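Local coordinates for protein putative mannose-1-phosphate guanylyl transferase (PDB 2CU2) that probably transfers a guanylyl group from GTP to mannose 1-phosphate, making GDP-mannose for use as a sugar donor, at residues A87-V92 against H209-R214; E199-H204 against I231-G236; A46-P51 against R102-P107. One frame throughout, in Å; residues are numbered along the deposited sequence.

Contact 1 (A87-V92 against H209-R214); sequences AVLLGV and HEALER
Leu89 and Leu212 meet at the middle of this helix pair, where their CA atoms come to 6.5 Å, the nearest approach of the two backbones. The contact is wholly apolar and built from four buried side chains. Its tight element is the leucine pair: the side chains run past one another in opposite directions, and Leu89 CD1 presses on Leu212 CB at 3.5 Å, closer than usual for two carbons. A chi1 of 162° leans Leu89 toward helix 206-216, and chi2 of 66° turns CD1 and CD2 onto it. CD2 lies against Ala211 CB at 3.9 Å, so the fork of Leu89 straddles two consecutive residues. One turn on, Val92 extends the patch. Its CG1 meets Leu212 CD2 at 3.9 Å, the valine crossing the leucine at about a right angle.

Helix geometry fits this modest interface: the axes approach to 10.0 Å at a crossing angle of -36°, N-to-C directions roughly alike, and the CB of the small Ala211 points toward helix 83-98. Helix 194-204 adds Phe201 against Leu89 and Met197 against Val92, while Leu228 touches both Leu89 and Ala211. Behind, Leu90 rests on Leu76 of strand 74-78 and on Leu221 and Tyr225 of helix 221-226, so helix 83-98 lies between strand 74-78 of the mixed sheet and helix 206-216.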
# COMPACT_ATOMS: atom_id res chain seq x y z
N ALA A 87 -4.41 33.05 -17.04
CA ALA A 87 -5.81 32.65 -17.00
C ALA A 87 -6.70 33.87 -16.76
O ALA A 87 -7.75 34.01 -17.37
CB ALA A 87 -6.03 31.61 -15.91
N VAL A 88 -6.27 34.76 -15.87
CA VAL A 88 -7.05 35.96 -15.57
C VAL A 88 -7.16 36.84 -16.82
O VAL A 88 -8.20 37.44 -17.08
CB VAL A 88 -6.42 36.76 -14.41
CG1 VAL A 88 -7.09 38.12 -14.29
CG2 VAL A 88 -6.59 35.98 -13.10
N LEU A 89 -6.08 36.91 -17.60
CA LEU A 89 -6.07 37.69 -18.83
C LEU A 89 -7.21 37.22 -19.73
O LEU A 89 -7.99 38.02 -20.24
CB LEU A 89 -4.74 37.52 -19.56
CG LEU A 89 -4.72 37.90 -21.05
CD1 LEU A 89 -4.95 39.39 -21.20
CD2 LEU A 89 -3.39 37.49 -21.66
N LEU A 90 -7.30 35.91 -19.93
CA LEU A 90 -8.33 35.34 -20.79
C LEU A 90 -9.73 35.62 -20.24
O LEU A 90 -10.68 35.89 -20.97
CB LEU A 90 -8.10 33.83 -20.87
CG LEU A 90 -6.71 33.47 -21.41
CD1 LEU A 90 -6.58 31.98 -21.73
CD2 LEU A 90 -6.38 34.21 -22.70
N GLY A 91 -9.85 35.49 -18.91
CA GLY A 91 -11.15 35.73 -18.28
C GLY A 91 -11.62 37.17 -18.50
O GLY A 91 -12.79 37.44 -18.72
N VAL A 92 -10.66 38.11 -18.39
CA VAL A 92 -11.01 39.51 -18.57
C VAL A 92 -11.44 39.80 -20.01
O VAL A 92 -12.37 40.55 -20.27
CB VAL A 92 -9.78 40.36 -18.21
CG1 VAL A 92 -10.03 41.82 -18.56
CG2 VAL A 92 -9.49 40.24 -16.73
N HIS A 209 -1.29 43.76 -20.44
CA HIS A 209 -2.15 44.83 -20.97
C HIS A 209 -2.11 44.85 -22.50
O HIS A 209 -3.13 44.96 -23.18
CB HIS A 209 -1.68 46.18 -20.40
CG HIS A 209 -2.22 47.33 -21.22
ND1 HIS A 209 -1.56 47.87 -22.27
CD2 HIS A 209 -3.41 48.05 -21.04
CE1 HIS A 209 -2.33 48.88 -22.72
NE2 HIS A 209 -3.45 49.01 -22.00
N GLU A 210 -0.88 44.74 -23.03
CA GLU A 210 -0.71 44.68 -24.48
C GLU A 210 -1.37 43.43 -25.06
O GLU A 210 -2.02 43.45 -26.10
CB GLU A 210 0.79 44.69 -24.80
CG GLU A 210 1.08 45.15 -26.24
CD GLU A 210 2.58 45.23 -26.45
OE1 GLU A 210 3.18 44.21 -26.76
OE2 GLU A 210 3.14 46.32 -26.35
N ALA A 211 -1.15 42.30 -24.37
CA ALA A 211 -1.77 41.06 -24.83
C ALA A 211 -3.29 41.17 -24.86
O ALA A 211 -3.96 40.73 -25.78
CB ALA A 211 -1.34 39.93 -23.88
N LEU A 212 -3.83 41.77 -23.78
CA LEU A 212 -5.28 41.94 -23.69
C LEU A 212 -5.84 42.77 -24.85
O LEU A 212 -6.87 42.48 -25.44
CB LEU A 212 -5.59 42.62 -22.36
CG LEU A 212 -7.07 43.03 -22.23
CD1 LEU A 212 -8.04 41.87 -22.43
CD2 LEU A 212 -7.41 43.61 -20.86
N GLU A 213 -5.12 43.89 -25.16
CA GLU A 213 -5.57 44.74 -26.26
C GLU A 213 -5.59 43.96 -27.59
O GLU A 213 -6.51 44.06 -28.39
CB GLU A 213 -4.64 45.96 -26.39
CG GLU A 213 -4.86 47.03 -25.32
CD GLU A 213 -6.14 47.79 -25.57
OE1 GLU A 213 -6.36 48.25 -26.68
OE2 GLU A 213 -6.89 47.99 -24.62
N ARG A 214 -4.50 43.20 -27.83
CA ARG A 214 -4.39 42.50 -29.10
C ARG A 214 -5.42 41.38 -29.23
O ARG A 214 -5.92 41.07 -30.31
CB ARG A 214 -2.98 41.94 -29.22
CG ARG A 214 -1.93 43.04 -29.38
CD ARG A 214 -0.65 42.52 -30.05
NE ARG A 214 0.12 41.69 -29.12
CZ ARG A 214 0.29 40.40 -29.46
NH1 ARG A 214 -0.21 39.93 -30.58
NH2 ARG A 214 0.97 39.59 -28.64

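Contact 2 (E199-H204 against I231-G236); sequences ELFRRH and ISIDYG
Phe201 meets Ile233 through the rim of its ring: CE1 lies 4.2 Å from Ile233 CD1, and that methyl sits near the ring plane, at the edge and not over a face. The two side chains cross at about a right angle. In Ile233, chi1 of -173° swings CG1 out from the backbone and chi2 of 63° brings CD1 to the ring edge. The buried part of the interface is completed by Val237, which touches both Leu200 and Phe201, and by Leu89 of helix 83-98 against Phe201.

Here the start of helix 233-238 is set against the last turn of helix 194-204. Ser232 is the N-cap of the former: its OG accepts from Tyr235 N at 2.9 Å with an N-H...O angle of 166°, nearly straight. Ile233 N is taken up by Thr84 OG1, tying this helix start to helix 83-98.

The His204 end is less apolar and partly exposed. His204 CB and His204 O approach Gly236 O, at 3.9 and 3.8 Å, without bonding to it. The imidazole turns back to its own helix, ND1 donating to Leu200 O at 3.2 Å. That bond uses a lone pair in the carbonyl plane, although the oxygen is tilted from the ring plane; Leu200 O also accepts from His204 N, and two donors thus grip one carbonyl. Farther from Ile233, Glu199 OE1 forms a salt bridge with Arg202 NH1 (2.6 Å) and Glu199 OE2 another with Arg203 NE (3.0 Å), the latter a weak hydrogen bond.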
# COMPACT_ATOMS: atom_id res chain seq x y z
N GLU A 199 -6.93 48.14 -16.26
CA GLU A 199 -6.09 49.26 -15.85
C GLU A 199 -4.91 48.78 -15.00
O GLU A 199 -3.82 49.33 -15.05
CB GLU A 199 -6.95 50.25 -15.07
CG GLU A 199 -6.19 51.52 -14.66
CD GLU A 199 -5.45 52.11 -15.84
OE1 GLU A 199 -5.96 52.04 -16.95
OE2 GLU A 199 -4.40 52.71 -15.63
N LEU A 200 -5.16 47.75 -14.17
CA LEU A 200 -4.06 47.22 -13.38
C LEU A 200 -2.97 46.59 -14.26
O LEU A 200 -1.78 46.68 -13.99
CB LEU A 200 -4.61 46.17 -12.41
CG LEU A 200 -5.28 46.80 -11.18
CD1 LEU A 200 -5.88 45.76 -10.24
CD2 LEU A 200 -4.33 47.63 -10.31
N PHE A 201 -3.42 45.89 -15.33
CA PHE A 201 -2.45 45.33 -16.27
C PHE A 201 -1.58 46.46 -16.84
O PHE A 201 -0.36 46.37 -16.93
CB PHE A 201 -3.20 44.64 -17.42
CG PHE A 201 -3.66 43.24 -17.09
CD1 PHE A 201 -3.21 42.58 -15.95
CD2 PHE A 201 -4.54 42.60 -17.96
CE1 PHE A 201 -3.64 41.29 -15.68
CE2 PHE A 201 -4.97 41.30 -17.68
CZ PHE A 201 -4.52 40.64 -16.54
N ARG A 202 -2.27 47.54 -17.26
CA ARG A 202 -1.58 48.68 -17.87
C ARG A 202 -0.49 49.25 -16.95
O ARG A 202 0.59 49.64 -17.38
CB ARG A 202 -2.61 49.76 -18.18
CG ARG A 202 -1.97 51.10 -18.51
CD ARG A 202 -2.62 51.77 -19.72
NE ARG A 202 -2.71 53.22 -19.53
CZ ARG A 202 -3.92 53.73 -19.24
NH1 ARG A 202 -4.97 52.94 -19.13
NH2 ARG A 202 -4.05 55.05 -19.05
N ARG A 203 -0.82 49.32 -15.64
CA ARG A 203 0.11 49.96 -14.69
C ARG A 203 1.27 49.05 -14.24
O ARG A 203 2.41 49.47 -14.14
CB ARG A 203 -0.66 50.41 -13.45
CG ARG A 203 -1.70 51.50 -13.71
CD ARG A 203 -2.51 51.82 -12.45
NE ARG A 203 -3.51 52.85 -12.73
CZ ARG A 203 -4.48 53.07 -11.81
NH1 ARG A 203 -4.52 52.38 -10.69
NH2 ARG A 203 -5.39 54.01 -12.05
N HIS A 204 0.94 47.78 -13.89
CA HIS A 204 1.99 46.91 -13.32
C HIS A 204 2.36 45.68 -14.16
O HIS A 204 3.26 44.93 -13.82
CB HIS A 204 1.59 46.44 -11.91
CG HIS A 204 0.87 47.52 -11.15
ND1 HIS A 204 -0.46 47.72 -11.24
CD2 HIS A 204 1.40 48.41 -10.21
CE1 HIS A 204 -0.74 48.72 -10.38
NE2 HIS A 204 0.36 49.16 -9.76
N ILE A 231 3.51 34.25 -14.95
CA ILE A 231 3.46 34.90 -13.64
C ILE A 231 2.08 34.76 -13.01
O ILE A 231 1.05 34.73 -13.67
CB ILE A 231 3.83 36.38 -13.82
CG1 ILE A 231 4.02 37.04 -12.45
CG2 ILE A 231 2.70 37.12 -14.55
CD1 ILE A 231 4.57 38.46 -12.56
N SER A 232 2.07 34.64 -11.66
CA SER A 232 0.79 34.57 -10.96
C SER A 232 0.14 35.95 -10.91
O SER A 232 0.78 36.98 -11.06
CB SER A 232 1.04 34.05 -9.54
OG SER A 232 1.38 35.14 -8.69
N ILE A 233 -1.19 35.95 -10.73
CA ILE A 233 -1.87 37.24 -10.64
C ILE A 233 -1.56 37.92 -9.31
O ILE A 233 -1.61 39.14 -9.17
CB ILE A 233 -3.36 36.99 -10.77
CG1 ILE A 233 -4.11 38.32 -10.86
CG2 ILE A 233 -3.88 36.24 -9.53
CD1 ILE A 233 -3.72 39.12 -12.11
N ASP A 234 -1.25 37.08 -8.30
CA ASP A 234 -0.92 37.62 -6.98
C ASP A 234 0.36 38.46 -7.02
O ASP A 234 0.45 39.55 -6.46
CB ASP A 234 -0.73 36.45 -6.02
CG ASP A 234 -2.04 35.69 -5.88
OD1 ASP A 234 -2.36 34.92 -6.79
OD2 ASP A 234 -2.72 35.86 -4.87
N TYR A 235 1.39 37.90 -7.68
CA TYR A 235 2.68 38.60 -7.73
C TYR A 235 2.70 39.68 -8.81
O TYR A 235 3.28 40.74 -8.67
CB TYR A 235 3.76 37.55 -8.02
CG TYR A 235 5.09 38.21 -8.14
CD1 TYR A 235 5.65 38.85 -7.03
CD2 TYR A 235 5.82 38.13 -9.33
CE1 TYR A 235 6.93 39.37 -7.10
CE2 TYR A 235 7.10 38.66 -9.40
CZ TYR A 235 7.65 39.29 -8.30
OH TYR A 235 8.93 39.80 -8.36
N GLY A 236 2.05 39.36 -9.95
CA GLY A 236 2.11 40.27 -11.09
C GLY A 236 1.24 41.51 -10.88
O GLY A 236 1.51 42.59 -11.41

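Contact 3 (A46-P51 against R102-P107); sequences APLVPP and RLLVLP
The loop 46-51 passes beside strand 102-107 without joining its sheet, the nearest CA atoms being those of Val49 and Leu104, 9.0 Å apart. At that spacing only side chains bridge the gap, and one leucine of the strand takes both contacts from the loop. Leu104 points toward the loop and offers a single methyl, CD2. Leu48 CD2 comes to it at 4.1 Å, methyl to methyl, the two leucines crossing at about a right angle. The neighbouring Val49 brings CG2 to the same methyl at 4.2 Å, so Leu104 CD2 is approached by two consecutive residues of the loop. A chi1 of -176° extends the Leu48 side chain away from its backbone, which lets CD2 reach Leu104; Val49, whose CB also points to the strand, needs only its short branch.

All these distances are ordinary van der Waals spacings, and the small buried area, 77 Å² over both sides, marks a light contact inside a larger apolar layer. Leu122 of helix 115-128 touches both Leu48 and Leu104, with Leu126 also on Leu104, and Val49 rests on Ala5 of strand 3-8. Pro50 O is hydrogen-bonded to Thr54 OG1, which anchors the loop to the start of strand 54-59.

Strand 102-107 runs parallel to strand 3-8, which in turn pairs in parallel with strand 54-59. The loop closes the beta-alpha-beta crossover from strand 3-8 through helix 37-45 to strand 54-59; such crossovers are right-handed in Rossmann-like folds, as expected for this half of a GT-A nucleotidyltransferase.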
# COMPACT_ATOMS: atom_id res chain seq x y z
N ALA A 46 -22.84 27.66 -8.49
CA ALA A 46 -24.10 27.75 -9.23
C ALA A 46 -25.14 28.75 -8.70
O ALA A 46 -25.62 29.60 -9.45
CB ALA A 46 -24.73 26.37 -9.37
N PRO A 47 -25.50 28.65 -7.41
CA PRO A 47 -26.50 29.56 -6.83
C PRO A 47 -26.14 31.04 -6.91
O PRO A 47 -27.02 31.90 -6.92
CB PRO A 47 -26.61 29.08 -5.39
CG PRO A 47 -26.29 27.62 -5.49
CD PRO A 47 -25.09 27.64 -6.42
N LEU A 48 -24.84 31.34 -6.95
CA LEU A 48 -24.39 32.73 -7.00
C LEU A 48 -24.19 33.20 -8.44
O LEU A 48 -24.66 34.28 -8.81
CB LEU A 48 -23.09 32.89 -6.22
CG LEU A 48 -22.56 34.33 -6.12
CD1 LEU A 48 -23.56 35.19 -5.37
CD2 LEU A 48 -21.21 34.34 -5.42
N VAL A 49 -23.49 32.41 -9.24
CA VAL A 49 -23.24 32.76 -10.64
C VAL A 49 -23.68 31.60 -11.51
O VAL A 49 -23.17 30.49 -11.38
CB VAL A 49 -21.74 33.07 -10.89
CG1 VAL A 49 -21.54 33.52 -12.34
CG2 VAL A 49 -21.26 34.15 -9.94
N PRO A 50 -24.66 31.83 -12.40
CA PRO A 50 -25.13 30.75 -13.27
C PRO A 50 -24.05 30.16 -14.17
O PRO A 50 -23.05 30.80 -14.48
CB PRO A 50 -26.27 31.40 -14.05
CG PRO A 50 -25.87 32.85 -14.10
CD PRO A 50 -25.37 33.09 -12.69
N PRO A 51 -24.24 28.90 -14.59
CA PRO A 51 -23.29 28.20 -15.45
C PRO A 51 -23.04 28.95 -16.76
O PRO A 51 -21.93 29.02 -17.27
CB PRO A 51 -23.84 26.81 -15.72
CG PRO A 51 -24.77 26.48 -14.57
CD PRO A 51 -25.22 27.95 -14.11
N ARG A 102 -18.95 42.69 -13.54
CA ARG A 102 -18.13 42.12 -12.49
C ARG A 102 -17.55 40.78 -12.92
O ARG A 102 -18.19 40.00 -13.63
CB ARG A 102 -18.97 41.89 -11.23
CG ARG A 102 -19.41 43.15 -10.51
CD ARG A 102 -18.27 43.74 -9.70
NE ARG A 102 -18.72 44.86 -8.86
CZ ARG A 102 -18.97 46.08 -9.31
NH1 ARG A 102 -18.80 46.36 -10.60
NH2 ARG A 102 -19.40 47.02 -8.48
N LEU A 103 -16.31 40.53 -12.50
CA LEU A 103 -15.67 39.26 -12.79
C LEU A 103 -15.16 38.68 -11.48
O LEU A 103 -14.44 39.34 -10.72
CB LEU A 103 -14.50 39.42 -13.77
CG LEU A 103 -13.77 38.11 -14.05
CD1 LEU A 103 -14.73 37.10 -14.66
CD2 LEU A 103 -12.57 38.35 -14.95
N LEU A 104 -15.55 37.44 -11.22
CA LEU A 104 -15.15 36.74 -10.02
C LEU A 104 -14.10 35.72 -10.46
O LEU A 104 -14.30 35.01 -11.44
CB LEU A 104 -16.38 36.06 -9.43
CG LEU A 104 -16.51 35.84 -7.93
CD1 LEU A 104 -16.07 37.07 -7.15
CD2 LEU A 104 -17.97 35.50 -7.64
N VAL A 105 -12.97 35.68 -9.77
CA VAL A 105 -11.91 34.74 -10.12
C VAL A 105 -11.66 33.78 -8.96
O VAL A 105 -11.39 34.21 -7.84
CB VAL A 105 -10.59 35.48 -10.44
CG1 VAL A 105 -9.45 34.48 -10.56
CG2 VAL A 105 -10.73 36.27 -11.73
N LEU A 106 -11.76 32.48 -9.22
CA LEU A 106 -11.54 31.51 -8.16
C LEU A 106 -10.88 30.20 -8.59
O LEU A 106 -11.07 29.72 -9.71
CB LEU A 106 -12.86 31.18 -7.47
CG LEU A 106 -14.01 30.79 -8.39
CD1 LEU A 106 -14.50 29.40 -8.06
CD2 LEU A 106 -15.13 31.80 -8.23
N PRO A 107 -10.08 29.61 -7.69
CA PRO A 107 -9.44 28.32 -7.89
C PRO A 107 -10.44 27.17 -7.72
O PRO A 107 -11.42 27.26 -7.00
CB PRO A 107 -8.32 28.19 -6.87
CG PRO A 107 -8.69 29.09 -5.70
CD PRO A 107 -9.72 30.11 -6.37

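Contacts 1 and 2 adjoin, their centres 11 Å apart: Leu89 CA lies 4.0 Å from Phe201 CE2, and His209 CD2 comes within 3.4 Å of Arg202 CB. Helices 194-204 and 206-216 follow each other in the chain, so contacts 1 and 2 share a helix-loop-helix on one side and adjoin through Phe201 and His209. Contact 3 is about 19 Å from contact 1 between centres, but helix 83-98 leads into strand 102-107 and touches it, with Val88 CG2 4.1 Å from Val105 CG1. Contacts 2 and 3 do not touch; their nearest atoms are about 6 Å apart. All three lie in the nucleotidyltransferase part of the chain; strand 102-107 is the element that relates the loop 46-51 to the helices.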